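Local coordinates for type 3A cellulose-binding domain protein (Clostridium thermocellum, PDB 4B9P) that forms the extracellular cellulose-binding module of the anti-sigma factor RsgI2, whose binding of polysaccharide probably leads to release of the sigma factor SigI2, at residues K43-Y48 and Y87-F92. Residues are numbered along the deposited sequence; the frame is centred on the assembly and turned at random.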
loop_
_atom_site.group_PDB
_atom_site.type_symbol
_atom_site.label_atom_id
_atom_site.label_comp_id
_atom_site.label_asym_id
_atom_site.label_seq_id
_atom_site.Cartn_x
_atom_site.Cartn_y
_atom_site.Cartn_z
ATOM N N LYS A 43 -10.167 -1.721 -1.254
ATOM C CA LYS A 43 -8.948 -1.284 -1.950
ATOM C C LYS A 43 -8.197 -0.359 -1.003
ATOM O O LYS A 43 -8.790 0.457 -0.285
ATOM C CB LYS A 43 -9.306 -0.514 -3.215
ATOM C CG LYS A 43 -10.117 -1.298 -4.230
ATOM C CD LYS A 43 -9.380 -2.500 -4.782
ATOM C CE LYS A 43 -10.255 -3.250 -5.790
ATOM N NZ LYS A 43 -9.600 -4.514 -6.238
ATOM N N ILE A 44 -6.882 -0.489 -1.010
ATOM C CA ILE A 44 -5.995 0.313 -0.173
ATOM C C ILE A 44 -5.018 1.024 -1.083
ATOM O O ILE A 44 -4.463 0.356 -1.959
ATOM C CB ILE A 44 -5.229 -0.597 0.786
ATOM C CG1 ILE A 44 -6.169 -1.402 1.690
ATOM C CG2 ILE A 44 -4.256 0.219 1.642
ATOM C CD1 ILE A 44 -5.471 -2.552 2.384
ATOM N N ARG A 45 -4.799 2.333 -0.899
ATOM C CA ARG A 45 -3.898 3.065 -1.800
ATOM C C ARG A 45 -2.759 3.716 -1.037
ATOM O O ARG A 45 -2.968 4.456 -0.072
ATOM C CB ARG A 45 -4.644 4.161 -2.577
ATOM C CG ARG A 45 -5.652 3.578 -3.503
ATOM C CD ARG A 45 -6.326 4.662 -4.291
ATOM N NE ARG A 45 -7.258 4.051 -5.225
ATOM C CZ ARG A 45 -8.129 4.746 -5.925
ATOM N NH1 ARG A 45 -8.177 6.069 -5.781
ATOM N NH2 ARG A 45 -8.960 4.120 -6.746
ATOM N N TYR A 46 -1.548 3.455 -1.529
ATOM C CA TYR A 46 -0.315 4.080 -1.049
ATOM C C TYR A 46 0.128 5.032 -2.166
ATOM O O TYR A 46 0.497 4.570 -3.251
ATOM C CB TYR A 46 0.762 2.998 -0.810
ATOM C CG TYR A 46 2.069 3.574 -0.281
ATOM C CD1 TYR A 46 3.069 4.057 -1.155
ATOM C CD2 TYR A 46 2.341 3.607 1.094
ATOM C CE1 TYR A 46 4.240 4.613 -0.659
ATOM C CE2 TYR A 46 3.540 4.149 1.599
ATOM C CZ TYR A 46 4.486 4.623 0.712
ATOM O OH TYR A 46 5.606 5.136 1.260
ATOM N N TYR A 47 0.105 6.331 -1.891
ATOM C CA TYR A 47 0.376 7.362 -2.899
ATOM C C TYR A 47 1.831 7.802 -2.877
ATOM O O TYR A 47 2.424 7.966 -1.798
ATOM C CB TYR A 47 -0.469 8.593 -2.614
ATOM C CG TYR A 47 -1.930 8.412 -2.792
ATOM C CD1 TYR A 47 -2.514 8.492 -4.066
ATOM C CD2 TYR A 47 -2.748 8.119 -1.697
ATOM C CE1 TYR A 47 -3.889 8.363 -4.231
ATOM C CE2 TYR A 47 -4.101 7.963 -1.856
ATOM C CZ TYR A 47 -4.671 8.069 -3.110
ATOM O OH TYR A 47 -6.048 7.908 -3.199
ATOM N N TYR A 48 2.409 8.022 -4.059
ATOM C CA TYR A 48 3.827 8.356 -4.118
ATOM C C TYR A 48 4.089 9.046 -5.462
ATOM O O TYR A 48 3.212 9.139 -6.332
ATOM C CB TYR A 48 4.675 7.087 -3.957
ATOM C CG TYR A 48 4.603 6.082 -5.104
ATOM C CD1 TYR A 48 3.523 5.193 -5.233
ATOM C CD2 TYR A 48 5.633 5.996 -6.029
ATOM C CE1 TYR A 48 3.444 4.299 -6.256
ATOM C CE2 TYR A 48 5.576 5.052 -7.063
ATOM C CZ TYR A 48 4.478 4.210 -7.146
ATOM O OH TYR A 48 4.410 3.299 -8.171
ATOM N N TYR A 87 -0.084 5.508 -7.477
ATOM C CA TYR A 87 -0.374 4.837 -6.221
ATOM C C TYR A 87 -0.252 3.345 -6.447
ATOM O O TYR A 87 -0.452 2.834 -7.557
ATOM C CB TYR A 87 -1.750 5.182 -5.605
ATOM C CG TYR A 87 -2.933 5.033 -6.509
ATOM C CD1 TYR A 87 -3.606 3.809 -6.629
ATOM C CD2 TYR A 87 -3.417 6.114 -7.227
ATOM C CE1 TYR A 87 -4.747 3.708 -7.452
ATOM C CE2 TYR A 87 -4.535 6.022 -8.029
ATOM C CZ TYR A 87 -5.195 4.813 -8.143
ATOM O OH TYR A 87 -6.295 4.741 -8.963
ATOM N N VAL A 88 0.110 2.647 -5.381
ATOM C CA VAL A 88 -0.024 1.213 -5.322
ATOM C C VAL A 88 -1.416 0.934 -4.807
ATOM O O VAL A 88 -1.789 1.426 -3.753
ATOM C CB VAL A 88 1.008 0.634 -4.312
ATOM C CG1 VAL A 88 0.908 -0.880 -4.298
ATOM C CG2 VAL A 88 2.424 1.117 -4.637
ATOM N N GLU A 89 -2.211 0.190 -5.569
ATOM C CA GLU A 89 -3.528 -0.187 -5.092
ATOM C C GLU A 89 -3.484 -1.658 -4.703
ATOM O O GLU A 89 -3.257 -2.535 -5.551
ATOM C CB GLU A 89 -4.583 0.018 -6.175
ATOM C CG GLU A 89 -5.955 -0.281 -5.649
ATOM C CD GLU A 89 -7.053 0.150 -6.577
ATOM O OE1 GLU A 89 -7.388 1.345 -6.588
ATOM O OE2 GLU A 89 -7.603 -0.716 -7.267
ATOM N N ILE A 90 -3.717 -1.931 -3.424
ATOM C CA ILE A 90 -3.708 -3.276 -2.884
ATOM C C ILE A 90 -5.159 -3.685 -2.727
ATOM O O ILE A 90 -5.993 -2.918 -2.249
ATOM C CB ILE A 90 -2.996 -3.280 -1.530
ATOM C CG1 ILE A 90 -1.518 -3.017 -1.738
ATOM C CG2 ILE A 90 -3.197 -4.635 -0.807
ATOM C CD1 ILE A 90 -0.718 -2.873 -0.429
ATOM N N GLY A 91 -5.477 -4.875 -3.189
ATOM C CA GLY A 91 -6.816 -5.395 -3.073
ATOM C C GLY A 91 -6.743 -6.854 -2.699
ATOM O O GLY A 91 -5.683 -7.370 -2.298
ATOM N N PHE A 92 -7.890 -7.520 -2.830
ATOM C CA PHE A 92 -8.019 -8.890 -2.364
ATOM C C PHE A 92 -8.771 -9.674 -3.408
ATOM O O PHE A 92 -9.644 -9.141 -4.107
ATOM C CB PHE A 92 -8.800 -8.873 -1.052
ATOM C CG PHE A 92 -8.105 -8.088 0.014
ATOM C CD1 PHE A 92 -7.171 -8.682 0.824
ATOM C CD2 PHE A 92 -8.338 -6.723 0.148
ATOM C CE1 PHE A 92 -6.491 -7.940 1.770
ATOM C CE2 PHE A 92 -7.653 -5.996 1.102
ATOM C CZ PHE A 92 -6.741 -6.602 1.889
HETATM O O HOH W 1 -10.126 -5.765 -3.662
HETATM O O HOH W 2 -7.320 -3.377 -7.445
#
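R45 meets two neighbours on the adjacent strand at once, E89 at its edge and Y87 over one face. Both NE and NH2 give hydrogen bonds to the same oxygen of E89, a side-on salt bridge in which R45 NE lies 3.0 Å from E89 OE1, which receives it on its anti lone pair. Guanidinium and carboxylate are nearly coplanar, which leaves the broad face of the guanidinium to stack on the Y87 ring, planes 21° apart; nearer the backbone, R45 CD sits 3.8 Å from the centroid of the Y87 ring as a CH-pi contact. The Y87 ring reaches this place because CG stands between backbone N and carbonyl carbon (chi1 52°), and Y87 CB rests 3.7 Å from Y47 CD1. The other carboxylate oxygen, E89 OE2, is linked to K43 NZ through a water, and a second water joins that ammonium to F92 N.

Beneath these side chains, paired backbone bonds at I44–I90 and Y46–V88 fix the antiparallel register. Those four residues point to the opposite, buried face, where V88 and I90 pack against strand 104-111 of the other sheet. At one end, Y48 CE1 touches V88 CG2 at 3.7 Å, while the Y48 hydroxyl hydrogen-bonds to E56 and the Y48 side chain lies close to the calcium ligand D136. Strands 42-48 and 84-92 are adjacent inner strands of one sheet in the beta sandwich of a family 3 carbohydrate-binding module.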